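Local coordinates for protein D-glyceraldehyde dehydrogenase (NADP(+)) (Thermoplasma acidophilum, PDB 5IZD) that oxidises D-glyceraldehyde to (R)-glycerate with NADP(+) in the non-phosphorylated Entner-Doudoroff pathway, working as a homotetramer built as a dimer of dimers, at residues Y69-L74 with V189-P194; A80-I85 with A181-R186; R44-A49 with V213-V218; G60-S65 with W114-N119; V137-V142 with Y467-N472. All blocks are in the same frame, centred on the assembly; numbering follows the deposited sequence.

Three of the five contacts hold helix 39-77 to other parts of the chain: contact 3 near its start, contact 4 further along, contact 1 close to its end. Contacts 1 and 2 share helix 178-190. Contacts 2, 4 and 5 are largely buried, 1 and 3 only partly so. Their chemistry differs: an arginine on a helix-end carbonyl in 1, an indole N-H on a carboxylate in 2, a lysine-aspartate salt bridge in 3, a serine hydroxyl on a loop N-H in 4, and backbone strand bonds in 5, which touches contact 3 through I141 and contact 4 through L118 and L468. Contacts 4 and 5 lie at subunit interfaces, and contact 1 reaches one through Y69.

Contact 1: residues Y69-L74 with V189-P194; sequences YRAKEL and VEAGVP
The carbonyl oxygen of A191 is gripped twice by one guanidinium: R70 NE and R70 NH1 each lie 3.0 Å from A191 O. The grip is side-on, and neither bond is straight, with N-H...O angles of 139° and 138°, because two roughly parallel N-H groups share one acceptor, which can lie straight ahead of neither. The oxygen sits at the edge of the guanidinium, 18° out of its plane. Bends at chi2 and chi3 bring the guanidinium round to this oxygen. Nearer the backbone, R70 CB stands 3.7 Å from A191 CB. That methyl is the centre of the apolar half, 3.3 Å from A71 N on the helix backbone and 3.8 Å from A71 CB. L74 covers the other flank, its CD1 3.9 Å from E190 CB, while the carboxylate of E190 turns to K187. Segment 189-194 holds the last residues of helix 178-190 and the turn that leaves it, a Schellman motif in which G192 takes a positive phi and G192 N bonds back to V189 O. Carbonyls here lack the next turn's N-H donors, and the helix dipole probably makes them more negative; a cationic guanidinium is consistent with both a replacement donor and a favourable charge.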
# COMPACT_ATOMS: atom_id res chain seq x y z
N TYR A 69 -1.22 17.84 -18.19
CA TYR A 69 -2.55 18.46 -18.03
C TYR A 69 -2.88 19.49 -19.16
O TYR A 69 -4.00 19.56 -19.66
CB TYR A 69 -2.71 19.16 -16.66
CG TYR A 69 -2.89 18.25 -15.43
CD1 TYR A 69 -3.87 17.26 -15.38
CD2 TYR A 69 -2.08 18.42 -14.29
CE1 TYR A 69 -4.07 16.50 -14.22
CE2 TYR A 69 -2.23 17.63 -13.15
CZ TYR A 69 -3.21 16.67 -13.12
OH TYR A 69 -3.39 15.92 -11.98
N ARG A 70 -1.87 20.22 -19.58
CA ARG A 70 -1.93 21.20 -20.65
C ARG A 70 -2.35 20.44 -21.92
O ARG A 70 -3.30 20.81 -22.53
CB ARG A 70 -0.59 21.86 -20.82
CG ARG A 70 -0.65 23.30 -21.30
CD ARG A 70 0.23 24.20 -20.43
NE ARG A 70 1.62 23.90 -20.67
CZ ARG A 70 2.57 23.99 -19.78
NH1 ARG A 70 3.80 23.69 -20.11
NH2 ARG A 70 2.29 24.40 -18.56
N ALA A 71 -1.65 19.36 -22.25
CA ALA A 71 -2.01 18.46 -23.37
C ALA A 71 -3.46 18.00 -23.30
O ALA A 71 -4.20 18.12 -24.26
CB ALA A 71 -1.11 17.26 -23.48
N LYS A 72 -3.86 17.52 -22.14
CA LYS A 72 -5.26 17.21 -21.93
C LYS A 72 -6.20 18.39 -22.31
O LYS A 72 -7.12 18.17 -23.08
CB LYS A 72 -5.56 16.80 -20.52
CG LYS A 72 -6.91 16.12 -20.45
CD LYS A 72 -7.57 16.27 -19.12
CE LYS A 72 -7.97 17.68 -18.81
NZ LYS A 72 -8.79 17.59 -17.57
N GLU A 73 -5.95 19.59 -21.79
CA GLU A 73 -6.79 20.76 -22.10
C GLU A 73 -6.82 21.11 -23.61
O GLU A 73 -7.87 21.47 -24.11
CB GLU A 73 -6.37 22.00 -21.34
CG GLU A 73 -6.48 21.87 -19.81
CD GLU A 73 -5.55 22.86 -19.07
OE1 GLU A 73 -5.47 24.07 -19.46
OE2 GLU A 73 -4.90 22.45 -18.12
N LEU A 74 -5.67 21.03 -24.28
CA LEU A 74 -5.58 21.30 -25.74
C LEU A 74 -6.33 20.27 -26.55
O LEU A 74 -7.01 20.62 -27.45
CB LEU A 74 -4.13 21.36 -26.22
CG LEU A 74 -3.32 22.55 -25.72
CD1 LEU A 74 -1.90 22.42 -26.23
CD2 LEU A 74 -3.91 23.86 -26.21
N VAL A 189 3.37 17.93 -27.90
CA VAL A 189 4.34 18.94 -28.36
C VAL A 189 3.87 20.39 -28.09
O VAL A 189 4.59 21.16 -27.41
CB VAL A 189 4.75 18.77 -29.85
CG1 VAL A 189 5.73 19.86 -30.28
CG2 VAL A 189 5.44 17.43 -30.03
N GLU A 190 2.67 20.74 -28.52
CA GLU A 190 2.16 22.08 -28.26
C GLU A 190 2.00 22.39 -26.76
O GLU A 190 2.05 23.54 -26.38
CB GLU A 190 0.85 22.32 -29.01
CG GLU A 190 1.01 22.28 -30.54
CD GLU A 190 -0.28 22.04 -31.33
OE1 GLU A 190 -0.23 22.20 -32.59
OE2 GLU A 190 -1.35 21.70 -30.72
N ALA A 191 1.83 21.37 -25.90
CA ALA A 191 1.72 21.58 -24.46
C ALA A 191 3.08 21.83 -23.78
O ALA A 191 3.11 22.11 -22.56
CB ALA A 191 1.02 20.39 -23.81
N GLY A 192 4.19 21.69 -24.53
CA GLY A 192 5.55 21.92 -23.98
C GLY A 192 6.43 20.72 -23.62
O GLY A 192 7.43 20.90 -22.92
N VAL A 193 6.11 19.51 -24.09
CA VAL A 193 7.03 18.38 -23.87
C VAL A 193 8.42 18.75 -24.41
O VAL A 193 8.51 19.07 -25.54
CB VAL A 193 6.55 17.07 -24.54
CG1 VAL A 193 7.63 16.00 -24.49
CG2 VAL A 193 5.32 16.57 -23.84
N PRO A 194 9.48 18.68 -23.60
CA PRO A 194 10.80 19.06 -24.12
C PRO A 194 11.32 18.15 -25.26
O PRO A 194 10.88 16.98 -25.38
CB PRO A 194 11.72 18.95 -22.91
CG PRO A 194 10.86 18.86 -21.71
CD PRO A 194 9.56 18.23 -22.20

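Contact 2: residues A80-I85 with A181-R186; sequences AELENI and AEWIVR
W183 reaches from helix 178-190 to I85, E81 and L82 of helix 79-90. CB and CG both pass I85 CD1 at 3.9 Å, and W183 CD1 comes closer to that methyl, at 3.7 Å; the approach is oblique to the ring. NE1 next meets the carboxylate: W183 NE1 donates to E81 OE1 over 3.0 Å, nearly straight at 166°, and the oxygen lies in the indole plane, offering its anti lone pair. The carboxylate itself stands close to perpendicular to the ring. The two helices, part of the aldehyde dehydrogenase fold, run antiparallel, at 162° with axes 10.4 Å apart, and the indole fills the space between them. Since CG is anti to the backbone N (chi1 -176°), the indole projects across this gap. Its six-membered ring ends under L82, whose CB makes a CH-pi contact 3.7 Å from the ring centroid, and L82 CB is 3.6 Å from W183 CZ3. A leucine in place of W183 would probably leave E81 OE1 without its N-H donor and L82 CB without the flat surface it rests on. Beyond the ring, L82 CD2 approaches I184 CG1 at 4.4 Å, and L82 also packs on V101 of helix 94-112.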
# COMPACT_ATOMS: atom_id res chain seq x y z
N ALA A 80 -13.06 17.77 -31.48
CA ALA A 80 -13.69 17.53 -32.77
C ALA A 80 -12.72 17.06 -33.87
O ALA A 80 -13.06 16.16 -34.63
CB ALA A 80 -14.42 18.80 -33.25
N GLU A 81 -11.54 17.66 -33.96
CA GLU A 81 -10.56 17.26 -34.98
C GLU A 81 -10.15 15.78 -34.79
O GLU A 81 -10.02 14.99 -35.74
CB GLU A 81 -9.34 18.17 -34.92
CG GLU A 81 -9.60 19.63 -35.32
CD GLU A 81 -8.33 20.48 -35.13
OE1 GLU A 81 -7.27 19.91 -34.73
OE2 GLU A 81 -8.36 21.70 -35.30
N LEU A 82 -10.02 15.35 -33.56
CA LEU A 82 -9.64 13.98 -33.30
C LEU A 82 -10.77 12.99 -33.57
O LEU A 82 -10.53 11.92 -34.11
CB LEU A 82 -9.15 13.83 -31.86
CG LEU A 82 -8.71 12.41 -31.56
CD1 LEU A 82 -7.59 11.95 -32.48
CD2 LEU A 82 -8.24 12.35 -30.12
N GLU A 83 -11.99 13.39 -33.27
CA GLU A 83 -13.18 12.61 -33.50
C GLU A 83 -13.29 12.33 -35.01
O GLU A 83 -13.53 11.24 -35.43
CB GLU A 83 -14.37 13.38 -32.98
CG GLU A 83 -14.58 13.22 -31.47
CD GLU A 83 -15.58 14.18 -30.87
OE1 GLU A 83 -16.29 14.88 -31.59
OE2 GLU A 83 -15.67 14.24 -29.66
N ASN A 84 -13.09 13.35 -35.80
CA ASN A 84 -13.08 13.24 -37.24
C ASN A 84 -12.01 12.31 -37.81
O ASN A 84 -12.30 11.52 -38.69
CB ASN A 84 -13.00 14.65 -37.88
CG ASN A 84 -14.24 15.48 -37.60
OD1 ASN A 84 -15.33 14.94 -37.33
ND2 ASN A 84 -14.10 16.79 -37.66
N ILE A 85 -10.80 12.41 -37.31
CA ILE A 85 -9.72 11.54 -37.78
C ILE A 85 -10.05 10.06 -37.52
O ILE A 85 -9.88 9.21 -38.41
CB ILE A 85 -8.40 11.89 -37.08
CG1 ILE A 85 -7.93 13.24 -37.64
CG2 ILE A 85 -7.37 10.80 -37.27
CD1 ILE A 85 -6.89 13.92 -36.78
N ALA A 181 -2.61 9.12 -33.89
CA ALA A 181 -1.44 9.12 -33.02
C ALA A 181 -0.67 10.43 -33.22
O ALA A 181 -0.25 11.08 -32.28
CB ALA A 181 -0.56 7.94 -33.33
N GLU A 182 -0.48 10.79 -34.49
CA GLU A 182 0.27 11.99 -34.83
C GLU A 182 -0.40 13.16 -34.22
O GLU A 182 0.26 14.06 -33.78
CB GLU A 182 0.32 12.23 -36.33
CG GLU A 182 1.38 13.26 -36.69
CD GLU A 182 1.07 14.08 -37.89
OE1 GLU A 182 -0.11 14.50 -38.02
OE2 GLU A 182 2.02 14.33 -38.70
N TRP A 183 -1.72 13.20 -34.31
CA TRP A 183 -2.46 14.35 -33.80
C TRP A 183 -2.30 14.51 -32.24
O TRP A 183 -2.06 15.63 -31.73
CB TRP A 183 -3.91 14.25 -34.23
CG TRP A 183 -4.78 15.40 -33.87
CD1 TRP A 183 -5.11 16.43 -34.67
CD2 TRP A 183 -5.45 15.64 -32.59
NE1 TRP A 183 -5.94 17.30 -34.01
CE2 TRP A 183 -6.20 16.82 -32.75
CE3 TRP A 183 -5.52 14.96 -31.38
CZ2 TRP A 183 -6.97 17.37 -31.71
CZ3 TRP A 183 -6.31 15.49 -30.32
CH2 TRP A 183 -7.01 16.69 -30.50
N ILE A 184 -2.34 13.40 -31.53
CA ILE A 184 -2.14 13.39 -30.09
C ILE A 184 -0.74 13.84 -29.73
O ILE A 184 -0.59 14.72 -28.89
CB ILE A 184 -2.44 12.00 -29.48
CG1 ILE A 184 -3.94 11.77 -29.56
CG2 ILE A 184 -1.99 11.92 -28.03
CD1 ILE A 184 -4.35 10.33 -29.43
N VAL A 185 0.25 13.29 -30.43
CA VAL A 185 1.64 13.66 -30.27
C VAL A 185 1.85 15.17 -30.43
O VAL A 185 2.57 15.78 -29.63
CB VAL A 185 2.56 12.87 -31.25
CG1 VAL A 185 3.97 13.45 -31.30
CG2 VAL A 185 2.62 11.39 -30.83
N ARG A 186 1.23 15.73 -31.46
CA ARG A 186 1.34 17.17 -31.74
C ARG A 186 0.74 17.95 -30.56
O ARG A 186 1.35 18.91 -30.12
CB ARG A 186 0.68 17.53 -33.08
CG ARG A 186 0.80 19.00 -33.55
CD ARG A 186 0.31 19.20 -34.98
NE ARG A 186 1.17 18.54 -35.98
CZ ARG A 186 2.29 19.06 -36.54
NH1 ARG A 186 2.75 20.27 -36.22
NH2 ARG A 186 2.98 18.33 -37.44

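Contact 3: residues R44-A49 with V213-V218; sequences RAIDAA and VEHKKV
The imidazole of H215 carries I46 on one face and has K217 CG and a water at its edge. I46 CD1 stands 3.8 Å from the ring centroid, 19° off the normal, a CH-pi contact displaced toward the rim. The other branch, I46 CG2, reaches H215 CE1 at 3.8 Å, so both arms of the isoleucine press on the ring. I46 CD1 also reaches V218 CG2 at 4.0 Å. K217 N makes a weak bond to H215 ND1 that may help to set the ring's rotation, and a type I beta turn runs from H215 to V218. The lysine chain, extended beyond CG, runs out to D47: K217 NZ lies 2.9 Å from D47 OD1 in a salt bridge, approaching 54° out of the carboxylate plane. E50 provides a second carboxylate for K217. The contact ties helix 39-77 to the loop after helix 205-214, a helix whose V213 touches the bound NADP. A water joins D47 OD1, to which it donates at 2.9 Å, and H215 NE2, which also has a weak bond to D43. Apolar contact on the face and polar links at the rim thus hold the ring; the two carboxylates would probably favour a charged K217.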
# COMPACT_ATOMS: atom_id res chain seq x y z
N ARG A 44 18.14 7.68 -34.39
CA ARG A 44 18.09 9.08 -33.94
C ARG A 44 17.02 9.30 -32.88
O ARG A 44 17.24 10.05 -31.91
CB ARG A 44 17.86 10.09 -35.06
CG ARG A 44 19.03 10.31 -35.99
CD ARG A 44 18.99 11.66 -36.74
NE ARG A 44 17.67 12.11 -37.20
CZ ARG A 44 17.00 11.61 -38.25
NH1 ARG A 44 17.47 10.59 -38.99
NH2 ARG A 44 15.80 12.14 -38.55
N ALA A 45 15.85 8.65 -33.06
CA ALA A 45 14.76 8.82 -32.13
C ALA A 45 15.10 8.25 -30.75
O ALA A 45 14.90 8.93 -29.75
CB ALA A 45 13.46 8.24 -32.69
N ILE A 46 15.62 7.03 -30.70
CA ILE A 46 16.04 6.41 -29.45
C ILE A 46 17.17 7.18 -28.79
O ILE A 46 17.14 7.39 -27.58
CB ILE A 46 16.40 4.92 -29.65
CG1 ILE A 46 15.13 4.10 -29.87
CG2 ILE A 46 17.16 4.36 -28.44
CD1 ILE A 46 15.41 2.74 -30.44
N ASP A 47 18.16 7.58 -29.57
CA ASP A 47 19.24 8.53 -29.12
C ASP A 47 18.74 9.87 -28.55
O ASP A 47 19.21 10.28 -27.49
CB ASP A 47 20.30 8.77 -30.19
CG ASP A 47 21.15 7.52 -30.47
OD1 ASP A 47 21.06 6.47 -29.79
OD2 ASP A 47 21.92 7.54 -31.41
N ALA A 48 17.77 10.50 -29.20
CA ALA A 48 17.12 11.67 -28.60
C ALA A 48 16.44 11.35 -27.22
O ALA A 48 16.59 12.11 -26.27
CB ALA A 48 16.13 12.28 -29.55
N ALA A 49 15.70 10.25 -27.13
CA ALA A 49 15.14 9.81 -25.87
C ALA A 49 16.21 9.59 -24.81
O ALA A 49 16.04 10.02 -23.66
CB ALA A 49 14.30 8.55 -26.08
N VAL A 213 12.46 -3.03 -31.15
CA VAL A 213 12.32 -3.77 -29.90
C VAL A 213 13.62 -4.36 -29.38
O VAL A 213 13.81 -4.38 -28.19
CB VAL A 213 11.24 -4.85 -29.93
CG1 VAL A 213 9.89 -4.27 -30.36
CG2 VAL A 213 11.61 -6.00 -30.81
N GLU A 214 14.49 -4.86 -30.25
CA GLU A 214 15.76 -5.44 -29.74
C GLU A 214 16.95 -4.46 -29.45
O GLU A 214 17.98 -4.90 -28.99
CB GLU A 214 16.20 -6.57 -30.63
CG GLU A 214 16.61 -6.13 -32.00
CD GLU A 214 16.76 -7.29 -32.97
OE1 GLU A 214 17.30 -7.01 -34.07
OE2 GLU A 214 16.43 -8.46 -32.64
N HIS A 215 16.77 -3.17 -29.71
CA HIS A 215 17.81 -2.13 -29.62
C HIS A 215 18.45 -2.08 -28.22
O HIS A 215 17.72 -2.06 -27.23
CB HIS A 215 17.15 -0.78 -29.95
CG HIS A 215 18.12 0.31 -30.29
ND1 HIS A 215 18.85 0.97 -29.33
CD2 HIS A 215 18.44 0.89 -31.47
CE1 HIS A 215 19.61 1.89 -29.90
NE2 HIS A 215 19.37 1.87 -31.20
N LYS A 216 19.78 -2.01 -28.15
CA LYS A 216 20.54 -2.12 -26.90
C LYS A 216 20.11 -1.12 -25.81
O LYS A 216 20.25 -1.40 -24.60
CB LYS A 216 22.08 -2.01 -27.14
CG LYS A 216 22.71 -3.10 -28.04
N LYS A 217 19.59 0.04 -26.23
CA LYS A 217 19.21 1.14 -25.33
C LYS A 217 17.74 1.18 -24.84
O LYS A 217 17.37 2.03 -24.04
CB LYS A 217 19.53 2.50 -26.01
CG LYS A 217 20.98 2.65 -26.49
CD LYS A 217 21.22 4.00 -27.13
CE LYS A 217 22.70 4.25 -27.37
NZ LYS A 217 22.81 5.70 -27.64
N VAL A 218 16.90 0.28 -25.34
CA VAL A 218 15.49 0.25 -24.96
C VAL A 218 15.36 -0.41 -23.60
O VAL A 218 15.93 -1.46 -23.37
CB VAL A 218 14.66 -0.46 -26.06
CG1 VAL A 218 13.25 -0.77 -25.61
CG2 VAL A 218 14.57 0.44 -27.25
O HOH W 1 21.35 4.20 -31.54

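Contact 4: residues G60-S65 with W114-N119; sequences GSVERS and WARKLN
S61 OG and R116 N form the tight polar join of this contact, the backbone N-H donating over 2.8 Å at 144°. The serine hydroxyl lies between the backbone N and the carbonyl carbon (chi1 71°), which turns OG across to the loop. Beside it A115 presents its methyl to the helix: A115 CB is 3.8 Å from S65 CB and equally close to S65 OG. The latter hydroxyl is turned back into its own helix, S65 OG donating to V62 O over 2.6 Å, and thus meets the loop through apolar contact alone. The loop is braced in its turn by K117 NZ, which donates to A115 O in the carbonyl plane at 3.0 Å.

V62 and R116 form the outer, partly exposed side, facing the second subunit, yet it is tight at one methyl. V62 CG2 lies against the extended arginine chain, 3.4 Å from R116 CD and 3.5 Å from R116 NE, meeting the guanidinium obliquely. No hydrogen bond joins this pair, and the charged end goes on to D106 of the second subunit.

The fold places helix 39-77 against the loop that leads from helix 94-112 into strand 120-124. Subunits meet here as well: E124 of the third subunit bonds to S61 OG, and E113 of the second subunit forms a salt bridge with K117. W114 and L118, from the start and the later part of the loop, pack on helix 460-465.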
# COMPACT_ATOMS: atom_id res chain seq x y z
N GLY A 60 10.87 16.24 -12.06
CA GLY A 60 9.91 15.75 -11.09
C GLY A 60 8.49 15.56 -11.65
O GLY A 60 8.11 16.16 -12.67
N SER A 61 7.72 14.74 -10.94
CA SER A 61 6.40 14.38 -11.39
C SER A 61 5.43 15.57 -11.44
O SER A 61 4.61 15.65 -12.37
CB SER A 61 5.84 13.21 -10.59
OG SER A 61 5.51 13.58 -9.27
N VAL A 62 5.55 16.55 -10.53
CA VAL A 62 4.58 17.69 -10.51
C VAL A 62 4.68 18.53 -11.79
O VAL A 62 3.66 18.84 -12.44
CB VAL A 62 4.74 18.65 -9.31
CG1 VAL A 62 3.81 19.86 -9.41
CG2 VAL A 62 4.46 17.91 -8.01
N GLU A 63 5.91 18.91 -12.12
CA GLU A 63 6.15 19.67 -13.33
C GLU A 63 5.82 18.86 -14.58
O GLU A 63 5.29 19.42 -15.52
CB GLU A 63 7.58 20.18 -13.35
CG GLU A 63 7.85 21.32 -12.35
CD GLU A 63 6.92 22.55 -12.48
OE1 GLU A 63 6.47 23.08 -11.45
OE2 GLU A 63 6.55 22.98 -13.59
N ARG A 64 6.06 17.54 -14.57
CA ARG A 64 5.72 16.74 -15.72
C ARG A 64 4.20 16.69 -15.84
O ARG A 64 3.68 16.81 -16.94
CB ARG A 64 6.36 15.33 -15.70
CG ARG A 64 7.86 15.29 -15.85
CD ARG A 64 8.39 13.87 -15.99
NE ARG A 64 8.10 13.00 -14.83
CZ ARG A 64 8.88 12.78 -13.76
NH1 ARG A 64 10.09 13.33 -13.68
NH2 ARG A 64 8.47 11.94 -12.79
N SER A 65 3.50 16.55 -14.70
CA SER A 65 2.06 16.57 -14.69
C SER A 65 1.50 17.85 -15.24
O SER A 65 0.48 17.78 -15.85
CB SER A 65 1.43 16.27 -13.31
OG SER A 65 1.52 17.36 -12.43
N TRP A 114 -1.57 11.02 -10.62
CA TRP A 114 -0.66 10.22 -9.84
C TRP A 114 0.61 10.97 -9.44
O TRP A 114 1.44 10.43 -8.78
CB TRP A 114 -0.33 8.92 -10.52
CG TRP A 114 -1.33 7.90 -10.32
CD1 TRP A 114 -2.15 7.42 -11.23
CD2 TRP A 114 -1.59 7.17 -9.12
NE1 TRP A 114 -2.93 6.46 -10.70
CE2 TRP A 114 -2.61 6.29 -9.39
CE3 TRP A 114 -1.06 7.21 -7.83
CZ2 TRP A 114 -3.12 5.43 -8.44
CZ3 TRP A 114 -1.58 6.37 -6.89
CH2 TRP A 114 -2.59 5.50 -7.19
N ALA A 115 0.73 12.22 -9.84
CA ALA A 115 1.88 13.03 -9.49
C ALA A 115 2.14 13.06 -7.95
O ALA A 115 1.24 13.22 -7.15
CB ALA A 115 1.73 14.44 -10.04
N ARG A 116 3.40 12.87 -7.59
CA ARG A 116 3.88 12.83 -6.20
C ARG A 116 3.08 11.92 -5.24
O ARG A 116 2.94 12.20 -4.09
CB ARG A 116 4.12 14.23 -5.64
CG ARG A 116 2.91 15.12 -5.53
CD ARG A 116 3.26 16.53 -5.11
NE ARG A 116 2.17 17.43 -5.40
CZ ARG A 116 1.91 18.57 -4.79
NH1 ARG A 116 2.67 19.03 -3.81
NH2 ARG A 116 0.89 19.26 -5.20
N LYS A 117 2.58 10.83 -5.78
CA LYS A 117 1.80 9.86 -5.04
C LYS A 117 2.28 8.42 -5.19
O LYS A 117 1.76 7.56 -4.55
CB LYS A 117 0.34 9.95 -5.43
CG LYS A 117 -0.38 11.19 -4.97
CD LYS A 117 -1.78 11.20 -5.53
CE LYS A 117 -2.40 12.58 -5.62
NZ LYS A 117 -1.64 13.47 -6.52
N LEU A 118 3.25 8.15 -6.04
CA LEU A 118 3.75 6.79 -6.24
C LEU A 118 5.02 6.64 -5.40
O LEU A 118 6.12 6.71 -5.89
CB LEU A 118 4.01 6.51 -7.70
CG LEU A 118 2.74 6.45 -8.56
CD1 LEU A 118 3.08 6.45 -10.03
CD2 LEU A 118 1.86 5.28 -8.20
N ASN A 119 4.81 6.44 -4.12
CA ASN A 119 5.88 6.44 -3.16
C ASN A 119 6.77 5.20 -3.22
O ASN A 119 6.32 4.13 -3.50
CB ASN A 119 5.26 6.53 -1.72
CG ASN A 119 4.26 5.38 -1.38
OD1 ASN A 119 3.02 5.48 -1.60
ND2 ASN A 119 4.80 4.29 -0.74

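Contact 5: residues V137-V142 with Y467-N472; sequences VPYGIV and YLKLKN
Y139 lays its ring against K469, whose CB sits over the centre of one face, 4.1 Å from the centroid and 11° off the normal, a CH-pi contact. The setting is an antiparallel strand pair, 130-145 with 468-476: V137 and K469 form a hydrogen-bonded pair, V137 N to K469 O at 2.9 Å and K469 N to V137 O at 2.7 Å, both nearly straight. With CG of K469 turned opposite the backbone N (chi1 -174°), a bend at chi2 then carries the chain along the ring, so that K469 CD comes 3.7 Å from Y139 OH before NZ goes on to T448 of the fourth subunit. The tyrosine edge meets backbone, Y467 O lying near the ring plane. Replacing Y139 by alanine is likely to take away the ring face under K469 CB and the neighbour of its CD, opening a gap on that side. N472 carries the sheet across to the fourth subunit. On the valine side, V137 CG1 rests 3.9 Å from K471 CD.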
# COMPACT_ATOMS: atom_id res chain seq x y z
N VAL A 137 11.92 4.64 -9.56
CA VAL A 137 12.57 5.49 -10.55
C VAL A 137 12.13 5.05 -11.97
O VAL A 137 11.79 3.90 -12.17
CB VAL A 137 14.10 5.42 -10.46
CG1 VAL A 137 14.59 5.94 -9.15
CG2 VAL A 137 14.63 4.02 -10.69
N PRO A 138 12.23 5.95 -12.94
CA PRO A 138 11.85 5.49 -14.30
C PRO A 138 12.79 4.38 -14.83
O PRO A 138 13.93 4.27 -14.38
CB PRO A 138 11.92 6.77 -15.16
CG PRO A 138 12.48 7.84 -14.30
CD PRO A 138 12.55 7.38 -12.89
N TYR A 139 12.27 3.53 -15.70
CA TYR A 139 13.10 2.55 -16.46
C TYR A 139 14.04 3.24 -17.41
O TYR A 139 15.10 2.72 -17.72
CB TYR A 139 12.27 1.55 -17.28
CG TYR A 139 11.70 0.44 -16.47
CD1 TYR A 139 10.56 0.62 -15.73
CD2 TYR A 139 12.33 -0.80 -16.42
CE1 TYR A 139 10.06 -0.40 -14.95
CE2 TYR A 139 11.84 -1.85 -15.64
CZ TYR A 139 10.72 -1.63 -14.88
OH TYR A 139 10.19 -2.63 -14.14
N GLY A 140 13.64 4.39 -17.93
CA GLY A 140 14.48 5.06 -18.94
C GLY A 140 13.76 5.27 -20.23
O GLY A 140 12.85 6.05 -20.23
N ILE A 141 14.13 4.54 -21.29
CA ILE A 141 13.48 4.65 -22.59
C ILE A 141 12.39 3.63 -22.86
O ILE A 141 12.66 2.43 -22.90
CB ILE A 141 14.48 4.57 -23.76
CG1 ILE A 141 15.57 5.62 -23.53
CG2 ILE A 141 13.75 4.80 -25.08
CD1 ILE A 141 16.80 5.43 -24.40
N VAL A 142 11.17 4.13 -23.00
CA VAL A 142 9.96 3.34 -23.24
C VAL A 142 9.66 3.37 -24.77
O VAL A 142 9.64 4.45 -25.37
CB VAL A 142 8.75 3.95 -22.46
CG1 VAL A 142 7.43 3.34 -22.88
CG2 VAL A 142 8.95 3.84 -20.96
N TYR A 467 5.61 1.20 -14.92
CA TYR A 467 6.60 2.08 -15.57
C TYR A 467 7.70 2.63 -14.63
O TYR A 467 8.56 3.44 -15.04
CB TYR A 467 5.87 3.24 -16.23
CG TYR A 467 4.97 2.80 -17.38
CD1 TYR A 467 5.47 2.69 -18.67
CD2 TYR A 467 3.60 2.49 -17.18
CE1 TYR A 467 4.65 2.33 -19.75
CE2 TYR A 467 2.78 2.11 -18.26
CZ TYR A 467 3.30 2.05 -19.54
OH TYR A 467 2.51 1.65 -20.59
N LEU A 468 7.65 2.21 -13.37
CA LEU A 468 8.66 2.55 -12.37
C LEU A 468 9.42 1.29 -11.96
O LEU A 468 8.84 0.21 -11.77
CB LEU A 468 7.98 3.17 -11.16
CG LEU A 468 7.33 4.52 -11.40
CD1 LEU A 468 6.36 4.86 -10.27
CD2 LEU A 468 8.40 5.59 -11.47
N LYS A 469 10.73 1.46 -11.82
CA LYS A 469 11.60 0.43 -11.26
C LYS A 469 11.94 0.71 -9.80
O LYS A 469 12.37 1.82 -9.49
CB LYS A 469 12.89 0.38 -12.06
CG LYS A 469 13.81 -0.75 -11.65
CD LYS A 469 13.30 -2.05 -12.23
CE LYS A 469 14.11 -3.22 -11.72
NZ LYS A 469 13.55 -4.40 -12.43
N LEU A 470 11.82 -0.30 -8.96
CA LEU A 470 12.16 -0.22 -7.56
C LEU A 470 13.65 -0.52 -7.45
O LEU A 470 14.10 -1.43 -8.06
CB LEU A 470 11.35 -1.24 -6.78
CG LEU A 470 11.10 -1.09 -5.28
CD1 LEU A 470 10.59 0.24 -4.83
CD2 LEU A 470 10.21 -2.18 -4.73
N LYS A 471 14.40 0.26 -6.70
CA LYS A 471 15.85 0.01 -6.51
C LYS A 471 16.10 0.19 -5.01
O LYS A 471 15.40 0.98 -4.39
CB LYS A 471 16.68 1.02 -7.33
CG LYS A 471 16.72 2.40 -6.77
CD LYS A 471 17.22 3.46 -7.70
CE LYS A 471 18.58 3.26 -8.31
NZ LYS A 471 19.73 3.38 -7.37
N ASN A 472 17.09 -0.51 -4.44
CA ASN A 472 17.34 -0.49 -2.99
C ASN A 472 18.67 0.17 -2.68
O ASN A 472 19.67 -0.02 -3.40
CB ASN A 472 17.40 -1.90 -2.35
CG ASN A 472 16.31 -2.85 -2.85
OD1 ASN A 472 15.32 -3.12 -2.15
ND2 ASN A 472 16.50 -3.37 -4.07